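Local structure of DUF1611 domain-containing protein (2OBN) at residues D91-I94 / E95-T98; D119-A122 / L123-P126; M167-S170 / L171-W175; A244-P247 / L248-S252. The protein is of unknown function but joins a Rossmann-like domain to a P-loop domain of the NTPase type, which suggests that it may bind a nucleotide or related phosphate compound. The protein carries 2 engineered substitutions. One frame throughout, in Å; residues are numbered along the deposited sequence.

Contact 1 of 4, residues D91-I94 / E95-T98; sequences DYWI and ELKT
In the beta-alpha-beta unit of the Rossmann-like domain, Tyr92 and Trp93 of the crossover helix 92-101 lie against Leu96, one turn on. This helix links strands 76-79 and 105-108 of the parallel sheet. Leu96 N donates to Tyr92 O at 3.0 Å, and the next rung, from Lys97 N to Trp93 O at 2.8 Å, is straighter still at 171°. Leu96 is turned so that CG lies beside its own backbone N, which brings CG to 3.3 Å from Tyr92 O. From there its branches reach the sheet at Leu77 and Ile79, while CD1 comes obliquely to the indole, 4.2 Å from Trp93 CE3. Trp93 also packs on Leu120 of helix 118-121. Lys97 CG lies 3.2 Å from Trp93 O. The carboxylate of Glu95 leaves the helix: OE2 accepts a hydrogen bond from His15 NE2 and a weak one from Val66 N. At the far end Ile94 O is gripped twice by one residue. Thr98 N reaches it at 2.9 Å from one face of the carbonyl plane. The hydroxyl folds back beside the backbone N (chi1 -56°) and approaches from the opposite face, so that Thr98 OG1 donates to Ile94 O over 2.6 Å, 37° out of that plane.

Contact 2 of 4, residues D119-A122 / L123-P126; sequences DLNA and LLQP
Leu123 and Leu124 both turn their backbone N-H groups on Leu120 O, in the fraying C-terminal turn where the short helix 118-121 gives way to the loop leading to strand 130-132. Each bond is weak: Leu123 N to Leu120 O is 3.0 Å long but bent to 133°, and Leu124 N to Leu120 O is 3.2 Å at 124°. Leu124 N has a further weak link, 3.3 Å to Asn121 O, so this one N-H is shared between two carbonyls and points squarely at neither. The first and last of these span three residues, as in a 3-10 turn. The side chains meet mostly backbone. Leu123 carries CG beside its own backbone N (chi1 -51°), which folds the isobutyl group back along the helix until CG is 3.5 Å and CD1 3.7 Å from Asp119 O. In Leu124, CG swings opposite the backbone N, and CB is the part nearest the turn, 3.5 Å from Asn121 O. One shell out, helix 92-101 positions the leucines: Leu123 lies on Lys97 and Leu100, and both Leu120 and Leu124 reach Leu100 and Ile130. The backbone leaves the helical region at Leu124 and runs on extended through Gln125 and Pro126. With three bent bonds and no direct leucine-leucine packing across it, the turn probably owes much of its shape to the apolar surface of helix 92-101 and strand 130-132.

Contact 3 of 4, residues M167-S170 / L171-W175; sequences MSTS and LELHW. With PO4 (phosphate ion), chain G.
Thr169 and Leu173 pack most closely here, side by side and pointing the same way: Thr169 CG2 stands anti to the backbone N, which puts this methyl 3.7 Å from Leu173 CD1. Leu173 CG also presses to 3.2 Å from Thr169 O, and the pair is buried against Val258 of strand 256-262. Met167, a selenomethionine, and Leu171 run alongside each other more loosely, CE to CD1 at 4.1 Å, and both lie on Phe186. Between these rows Glu172 N donates to Ser168 O at 2.8 Å, nearly straight at 168°. Ser170 OG and Thr157 OG1 are hydrogen-bonded, tying the helix to strand 153-159. The solvent side is looser: Trp175 is exposed, its indole under Leu171 O, 3.2 Å from the ring plane and offset toward the rim, with Glu172 OE1 at the edge in that plane. Glu172 still leans on Val334 and Val335 of helix 334-337. At the start Met167 N donates to phosphate O2 at 2.9 Å, and the same ion, probably from the crystallisation liquor, is held by Lys166 NZ, Ile164 N and Gly165 N. A strand, a phosphate-wrapping loop with a lysine, and a helix pointing its N-terminus at the anion make the P-loop of the NTPase fold.

Contact 4 of 4, residues A244-P247 / L248-S252; sequences ATLP and LIRGS
Leu246 CD1 sits over the centre of one face of the Arg250 guanidinium, 3.7 Å from Arg250 CZ. The flat group's N-H bonds go elsewhere: NH1 donates to Val289 O, and NH2 to Leu237 O of the second subunit. Two torsions make the overlap. Leu246 throws CG opposite its backbone N (chi1 -176°), forward along the helix, and Arg250 bends at chi2 (-80°), so its chain crosses that leucine at a slant. The methyl covers one face of the guanidinium, while the bonds to the two carbonyls fix its rotation, and the buried charge is probably eased by these oxygens. Beneath lies a regular helix: Arg250 N meets Leu246 O at 2.9 Å with an angle of 167°, and Gly251 N meets Pro247 O at 2.7 Å. Pro247, with no N-H to offer, fits in the first turn, where none is needed. On another face Thr245 and Ile249 lie side by side, CG2 to CD1 at 3.9 Å, and Thr245 OG1 turns away to hydrogen-bond Gln234 O. Leu248 CG rests 3.3 Å from Ala244 O, and together with Ile249 it covers Leu156 of strand 153-159. Thr243 of the second subunit packs on Leu246 and Pro247. Helix 245-252 is thus the buried helix of the crossover connection that carries the P-loop domain from strand 228-231 past strand 153-159 to strand 256-262, and it contributes to the dimer interface.

The four contacts follow one another along the chain, two in each domain. Contacts 1 and 2 belong to the Rossmann-like domain, their centres 13 Å apart, and they touch: Lys97 CG lies 3.9 Å from Leu120 CD2, so helices 92-101 and 118-121 pack as neighbours beside one parallel sheet. Contacts 3 and 4 belong to the P-loop domain, with centres about 18 Å apart and nearest atoms about 9 Å apart; helix 245-252 packs on strand 153-159, to which helix 166-179 is hydrogen-bonded. Between the two pairs the centres stand 34 to 38 Å apart. The helix that follows the phosphate-binding loop and the subunit-contacting helix therefore share one domain, well away from the contacts of the other.

Contact 1 of 4, residues D91-I94 / E95-T98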
loop_
_atom_site.group_PDB
_atom_site.type_symbol
_atom_site.label_atom_id
_atom_site.label_comp_id
_atom_site.label_asym_id
_atom_site.label_seq_id
_atom_site.Cartn_x
_atom_site.Cartn_y
_atom_site.Cartn_z
ATOM N N ASP B 91 -19.661 15.677 17.282
ATOM C CA ASP B 91 -19.546 17.108 17.614
ATOM C C ASP B 91 -18.941 17.985 16.504
ATOM O O ASP B 91 -19.005 19.213 16.587
ATOM C CB ASP B 91 -18.823 17.322 18.962
ATOM C CG ASP B 91 -17.399 16.766 18.988
ATOM O OD1 ASP B 91 -16.953 16.136 18.011
ATOM O OD2 ASP B 91 -16.721 16.959 20.019
ATOM N N TYR B 92 -18.377 17.364 15.471
ATOM C CA TYR B 92 -17.784 18.109 14.346
ATOM C C TYR B 92 -18.835 18.769 13.453
ATOM O O TYR B 92 -18.643 19.895 13.019
ATOM C CB TYR B 92 -16.942 17.185 13.452
ATOM C CG TYR B 92 -15.554 16.792 13.943
ATOM C CD1 TYR B 92 -15.263 16.653 15.300
ATOM C CD2 TYR B 92 -14.560 16.444 13.023
ATOM C CE1 TYR B 92 -13.996 16.259 15.728
ATOM C CE2 TYR B 92 -13.298 16.027 13.438
ATOM C CZ TYR B 92 -13.018 15.937 14.793
ATOM O OH TYR B 92 -11.766 15.524 15.203
ATOM N N TRP B 93 -19.932 18.056 13.191
ATOM C CA TRP B 93 -20.987 18.514 12.265
ATOM C C TRP B 93 -21.490 19.939 12.503
ATOM O O TRP B 93 -21.662 20.698 11.556
ATOM C CB TRP B 93 -22.186 17.548 12.264
ATOM C CG TRP B 93 -21.831 16.161 11.845
ATOM C CD1 TRP B 93 -21.738 15.067 12.649
ATOM C CD2 TRP B 93 -21.471 15.729 10.528
ATOM N NE1 TRP B 93 -21.366 13.971 11.914
ATOM C CE2 TRP B 93 -21.190 14.349 10.608
ATOM C CE3 TRP B 93 -21.368 16.368 9.285
ATOM C CZ2 TRP B 93 -20.814 13.595 9.491
ATOM C CZ3 TRP B 93 -20.991 15.621 8.180
ATOM C CH2 TRP B 93 -20.719 14.249 8.291
ATOM N N ILE B 94 -21.741 20.287 13.759
ATOM C CA ILE B 94 -22.213 21.630 14.096
ATOM C C ILE B 94 -21.225 22.686 13.584
ATOM O O ILE B 94 -21.634 23.671 12.950
ATOM C CB ILE B 94 -22.425 21.798 15.622
ATOM C CG1 ILE B 94 -23.618 20.955 16.092
ATOM C CG2 ILE B 94 -22.675 23.272 15.975
ATOM C CD1 ILE B 94 -23.731 20.825 17.608
ATOM N N GLU B 95 -19.937 22.461 13.856
ATOM C CA GLU B 95 -18.881 23.390 13.443
ATOM C C GLU B 95 -18.762 23.476 11.926
ATOM O O GLU B 95 -18.605 24.565 11.367
ATOM C CB GLU B 95 -17.536 23.003 14.078
ATOM C CG GLU B 95 -17.464 23.113 15.628
ATOM C CD GLU B 95 -17.557 24.553 16.179
ATOM O OE1 GLU B 95 -18.522 25.279 15.865
ATOM O OE2 GLU B 95 -16.672 24.952 16.967
ATOM N N LEU B 96 -18.867 22.328 11.268
ATOM C CA LEU B 96 -18.795 22.262 9.813
ATOM C C LEU B 96 -19.971 23.008 9.195
ATOM O O LEU B 96 -19.787 23.874 8.333
ATOM C CB LEU B 96 -18.779 20.801 9.333
ATOM C CG LEU B 96 -17.643 19.916 9.873
ATOM C CD1 LEU B 96 -17.718 18.500 9.292
ATOM C CD2 LEU B 96 -16.267 20.518 9.627
ATOM N N LYS B 97 -21.176 22.687 9.650
ATOM C CA LYS B 97 -22.395 23.327 9.132
ATOM C C LYS B 97 -22.414 24.838 9.353
ATOM O O LYS B 97 -22.859 25.581 8.479
ATOM C CB LYS B 97 -23.640 22.689 9.747
ATOM C CG LYS B 97 -23.888 21.256 9.276
ATOM C CD LYS B 97 -25.182 20.716 9.836
ATOM C CE LYS B 97 -25.513 19.357 9.276
ATOM N NZ LYS B 97 -26.894 18.956 9.698
ATOM N N THR B 98 -21.929 25.281 10.511
ATOM C CA THR B 98 -21.853 26.706 10.842
ATOM C C THR B 98 -20.939 27.459 9.870
ATOM O O THR B 98 -21.248 28.583 9.458
ATOM C CB THR B 98 -21.347 26.917 12.287
ATOM O OG1 THR B 98 -22.196 26.206 13.196
ATOM C CG2 THR B 98 -21.326 28.398 12.654
#

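Contact 2 of 4, residues D119-A122 / L123-P126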
loop_
_atom_site.group_PDB
_atom_site.type_symbol
_atom_site.label_atom_id
_atom_site.label_comp_id
_atom_site.label_asym_id
_atom_site.label_seq_id
_atom_site.Cartn_x
_atom_site.Cartn_y
_atom_site.Cartn_z
ATOM N N ASP B 119 -26.263 16.748 3.471
ATOM C CA ASP B 119 -26.471 17.678 4.585
ATOM C C ASP B 119 -25.485 18.839 4.564
ATOM O O ASP B 119 -25.771 19.899 5.127
ATOM C CB ASP B 119 -26.373 16.951 5.934
ATOM C CG ASP B 119 -27.246 15.699 6.000
ATOM O OD1 ASP B 119 -27.100 14.811 5.124
ATOM O OD2 ASP B 119 -28.051 15.590 6.952
ATOM N N LEU B 120 -24.321 18.622 3.947
ATOM C CA LEU B 120 -23.300 19.658 3.787
ATOM C C LEU B 120 -23.464 20.357 2.436
ATOM O O LEU B 120 -23.438 21.583 2.385
ATOM C CB LEU B 120 -21.889 19.083 3.952
ATOM C CG LEU B 120 -21.554 18.477 5.323
ATOM C CD1 LEU B 120 -20.091 18.075 5.353
ATOM C CD2 LEU B 120 -21.861 19.443 6.478
ATOM N N ASN B 121 -23.656 19.599 1.355
ATOM C CA ASN B 121 -23.904 20.211 0.030
ATOM C C ASN B 121 -25.021 21.226 -0.005
ATOM O O ASN B 121 -24.935 22.196 -0.752
ATOM C CB ASN B 121 -24.219 19.159 -1.045
ATOM C CG ASN B 121 -22.980 18.577 -1.660
ATOM O OD1 ASN B 121 -21.945 19.250 -1.758
ATOM N ND2 ASN B 121 -23.070 17.327 -2.103
ATOM N N ALA B 122 -26.075 20.983 0.771
ATOM C CA ALA B 122 -27.232 21.875 0.822
ATOM C C ALA B 122 -26.876 23.243 1.400
ATOM O O ALA B 122 -27.436 24.258 0.983
ATOM C CB ALA B 122 -28.347 21.236 1.631
ATOM N N LEU B 123 -25.930 23.260 2.338
ATOM C CA LEU B 123 -25.493 24.486 2.998
ATOM C C LEU B 123 -24.352 25.200 2.275
ATOM O O LEU B 123 -24.045 26.342 2.599
ATOM C CB LEU B 123 -25.049 24.164 4.423
ATOM C CG LEU B 123 -26.029 23.358 5.279
ATOM C CD1 LEU B 123 -25.460 23.197 6.681
ATOM C CD2 LEU B 123 -27.408 23.998 5.329
ATOM N N LEU B 124 -23.732 24.528 1.305
ATOM C CA LEU B 124 -22.614 25.083 0.539
ATOM C C LEU B 124 -23.087 26.183 -0.423
ATOM O O LEU B 124 -23.795 25.917 -1.401
ATOM C CB LEU B 124 -21.921 23.965 -0.241
ATOM C CG LEU B 124 -20.610 24.301 -0.948
ATOM C CD1 LEU B 124 -19.532 24.703 0.060
ATOM C CD2 LEU B 124 -20.165 23.105 -1.754
ATOM N N GLN B 125 -22.671 27.415 -0.145
ATOM C CA GLN B 125 -23.071 28.578 -0.926
ATOM C C GLN B 125 -22.334 28.659 -2.258
ATOM O O GLN B 125 -21.211 28.167 -2.364
ATOM C CB GLN B 125 -22.819 29.843 -0.114
ATOM C CG GLN B 125 -23.653 29.898 1.155
ATOM C CD GLN B 125 -23.493 31.198 1.932
ATOM O OE1 GLN B 125 -23.461 31.184 3.163
ATOM N NE2 GLN B 125 -23.372 32.321 1.223
ATOM N N PRO B 126 -22.951 29.306 -3.275
ATOM C CA PRO B 126 -22.310 29.385 -4.599
ATOM C C PRO B 126 -20.916 29.999 -4.527
ATOM O O PRO B 126 -20.688 30.948 -3.765
ATOM C CB PRO B 126 -23.258 30.266 -5.420
ATOM C CG PRO B 126 -24.181 30.905 -4.441
ATOM C CD PRO B 126 -24.238 30.027 -3.240
#

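Contact 3 of 4, residues M167-S170 / L171-W175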
loop_
_atom_site.group_PDB
_atom_site.type_symbol
_atom_site.label_atom_id
_atom_site.label_comp_id
_atom_site.label_asym_id
_atom_site.label_seq_id
_atom_site.Cartn_x
_atom_site.Cartn_y
_atom_site.Cartn_z
HETATM N N MSE B 167 8.611 15.029 7.798
HETATM C CA MSE B 167 8.224 16.161 6.949
HETATM C C MSE B 167 9.072 17.374 7.276
HETATM O O MSE B 167 9.559 18.064 6.374
HETATM C CB MSE B 167 6.752 16.525 7.111
HETATM C CG MSE B 167 6.274 17.491 6.030
HETATM SE SE MSE B 167 4.438 18.102 6.238
HETATM C CE MSE B 167 4.764 19.294 7.643
ATOM N N SER B 168 9.226 17.646 8.562
ATOM C CA SER B 168 10.078 18.728 9.019
ATOM C C SER B 168 11.489 18.634 8.433
ATOM O O SER B 168 12.038 19.638 7.969
ATOM C CB SER B 168 10.146 18.730 10.547
ATOM O OG SER B 168 8.856 18.942 11.071
ATOM N N THR B 169 12.054 17.426 8.462
ATOM C CA THR B 169 13.385 17.142 7.928
ATOM C C THR B 169 13.475 17.367 6.421
ATOM O O THR B 169 14.444 17.964 5.925
ATOM C CB THR B 169 13.766 15.691 8.254
ATOM O OG1 THR B 169 13.745 15.519 9.668
ATOM C CG2 THR B 169 15.140 15.336 7.759
ATOM N N SER B 170 12.475 16.891 5.685
ATOM C CA SER B 170 12.457 17.081 4.229
ATOM C C SER B 170 12.380 18.561 3.905
ATOM O O SER B 170 13.046 19.023 2.996
ATOM C CB SER B 170 11.270 16.355 3.577
ATOM O OG SER B 170 11.386 14.957 3.683
ATOM N N LEU B 171 11.569 19.296 4.664
ATOM C CA LEU B 171 11.420 20.731 4.465
ATOM C C LEU B 171 12.701 21.492 4.807
ATOM O O LEU B 171 13.147 22.331 4.027
ATOM C CB LEU B 171 10.257 21.278 5.306
ATOM C CG LEU B 171 8.822 20.986 4.861
ATOM C CD1 LEU B 171 7.836 21.451 5.937
ATOM C CD2 LEU B 171 8.518 21.640 3.526
ATOM N N GLU B 172 13.279 21.216 5.969
ATOM C CA GLU B 172 14.533 21.864 6.356
ATOM C C GLU B 172 15.627 21.559 5.339
ATOM O O GLU B 172 16.408 22.444 5.014
ATOM C CB GLU B 172 14.995 21.430 7.756
ATOM C CG GLU B 172 14.081 21.859 8.929
ATOM C CD GLU B 172 14.121 23.353 9.249
ATOM O OE1 GLU B 172 14.813 24.100 8.537
ATOM O OE2 GLU B 172 13.449 23.779 10.221
ATOM N N LEU B 173 15.693 20.314 4.855
ATOM C CA LEU B 173 16.692 19.939 3.830
ATOM C C LEU B 173 16.459 20.676 2.520
ATOM O O LEU B 173 17.408 21.018 1.838
ATOM C CB LEU B 173 16.740 18.423 3.593
ATOM C CG LEU B 173 17.407 17.622 4.732
ATOM C CD1 LEU B 173 17.047 16.154 4.679
ATOM C CD2 LEU B 173 18.931 17.801 4.729
ATOM N N HIS B 174 15.191 20.920 2.197
ATOM C CA HIS B 174 14.808 21.676 1.009
ATOM C C HIS B 174 15.200 23.155 1.128
ATOM O O HIS B 174 15.709 23.763 0.164
ATOM C CB HIS B 174 13.297 21.535 0.738
ATOM C CG HIS B 174 12.737 22.618 -0.134
ATOM N ND1 HIS B 174 13.087 22.768 -1.462
ATOM C CD2 HIS B 174 11.854 23.610 0.138
ATOM C CE1 HIS B 174 12.454 23.814 -1.963
ATOM N NE2 HIS B 174 11.698 24.341 -1.015
ATOM N N TRP B 175 14.949 23.742 2.293
ATOM C CA TRP B 175 15.311 25.138 2.514
ATOM C C TRP B 175 16.832 25.345 2.504
ATOM O O TRP B 175 17.301 26.369 2.007
ATOM C CB TRP B 175 14.668 25.687 3.784
ATOM C CG TRP B 175 13.170 25.663 3.721
ATOM C CD1 TRP B 175 12.397 25.956 2.634
ATOM C CD2 TRP B 175 12.269 25.390 4.788
ATOM N NE1 TRP B 175 11.076 25.840 2.948
ATOM C CE2 TRP B 175 10.962 25.507 4.267
ATOM C CE3 TRP B 175 12.433 25.056 6.137
ATOM C CZ2 TRP B 175 9.825 25.299 5.040
ATOM C CZ3 TRP B 175 11.305 24.850 6.906
ATOM C CH2 TRP B 175 10.015 24.976 6.354
HETATM P P PO4 G . 6.174 12.868 10.378
HETATM O O1 PO4 G . 4.824 12.177 10.376
HETATM O O2 PO4 G . 6.431 13.465 9.000
HETATM O O3 PO4 G . 6.178 14.008 11.347
HETATM O O4 PO4 G . 7.286 11.920 10.718
#

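Contact 4 of 4, residues A244-P247 / L248-S252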
loop_
_atom_site.group_PDB
_atom_site.type_symbol
_atom_site.label_atom_id
_atom_site.label_comp_id
_atom_site.label_asym_id
_atom_site.label_seq_id
_atom_site.Cartn_x
_atom_site.Cartn_y
_atom_site.Cartn_z
ATOM N N ALA B 244 3.123 2.554 3.694
ATOM C CA ALA B 244 3.498 3.629 2.759
ATOM C C ALA B 244 4.963 3.832 2.428
ATOM O O ALA B 244 5.288 4.444 1.411
ATOM C CB ALA B 244 2.893 4.955 3.226
ATOM N N THR B 245 5.856 3.356 3.275
ATOM C CA THR B 245 7.268 3.506 2.983
ATOM C C THR B 245 7.668 2.734 1.719
ATOM O O THR B 245 8.494 3.219 0.948
ATOM C CB THR B 245 8.162 3.016 4.147
ATOM O OG1 THR B 245 7.772 3.655 5.367
ATOM C CG2 THR B 245 9.614 3.356 3.859
ATOM N N LEU B 246 7.087 1.557 1.497
ATOM C CA LEU B 246 7.498 0.752 0.348
ATOM C C LEU B 246 7.228 1.467 -0.999
ATOM O O LEU B 246 8.162 1.622 -1.792
ATOM C CB LEU B 246 6.908 -0.656 0.414
ATOM C CG LEU B 246 7.315 -1.653 -0.668
ATOM C CD1 LEU B 246 8.847 -1.786 -0.820
ATOM C CD2 LEU B 246 6.650 -3.006 -0.363
ATOM N N PRO B 247 5.968 1.901 -1.264
ATOM C CA PRO B 247 5.738 2.666 -2.504
ATOM C C PRO B 247 6.541 3.964 -2.610
ATOM O O PRO B 247 6.882 4.367 -3.714
ATOM C CB PRO B 247 4.226 2.953 -2.479
ATOM C CG PRO B 247 3.784 2.684 -1.061
ATOM C CD PRO B 247 4.706 1.648 -0.539
ATOM N N LEU B 248 6.829 4.631 -1.497
ATOM C CA LEU B 248 7.674 5.842 -1.557
ATOM C C LEU B 248 9.045 5.508 -2.139
ATOM O O LEU B 248 9.516 6.176 -3.055
ATOM C CB LEU B 248 7.810 6.491 -0.183
ATOM C CG LEU B 248 6.544 7.222 0.266
ATOM C CD1 LEU B 248 6.624 7.623 1.732
ATOM C CD2 LEU B 248 6.277 8.431 -0.594
ATOM N N ILE B 249 9.652 4.446 -1.620
ATOM C CA ILE B 249 10.951 3.967 -2.092
ATOM C C ILE B 249 10.895 3.463 -3.551
ATOM O O ILE B 249 11.741 3.795 -4.366
ATOM C CB ILE B 249 11.480 2.843 -1.172
ATOM C CG1 ILE B 249 11.867 3.425 0.182
ATOM C CG2 ILE B 249 12.686 2.146 -1.798
ATOM C CD1 ILE B 249 12.312 2.391 1.236
ATOM N N ARG B 250 9.901 2.644 -3.864
ATOM C CA ARG B 250 9.783 2.069 -5.197
ATOM C C ARG B 250 9.409 3.127 -6.222
ATOM O O ARG B 250 9.996 3.193 -7.315
ATOM C CB ARG B 250 8.752 0.937 -5.183
ATOM C CG ARG B 250 9.159 -0.266 -4.343
ATOM C CD ARG B 250 10.143 -1.179 -5.091
ATOM N NE ARG B 250 10.566 -2.307 -4.260
ATOM C CZ ARG B 250 11.543 -2.257 -3.362
ATOM N NH1 ARG B 250 12.272 -1.153 -3.193
ATOM N NH2 ARG B 250 11.815 -3.340 -2.645
ATOM N N GLY B 251 8.429 3.957 -5.892
ATOM C CA GLY B 251 8.005 5.003 -6.823
ATOM C C GLY B 251 9.051 6.076 -7.094
ATOM O O GLY B 251 9.217 6.489 -8.228
ATOM N N SER B 252 9.783 6.494 -6.058
ATOM C CA SER B 252 10.752 7.578 -6.187
ATOM C C SER B 252 12.138 7.135 -6.590
ATOM O O SER B 252 12.915 7.975 -7.014
ATOM C CB SER B 252 10.849 8.374 -4.885
ATOM O OG SER B 252 11.389 7.601 -3.826
#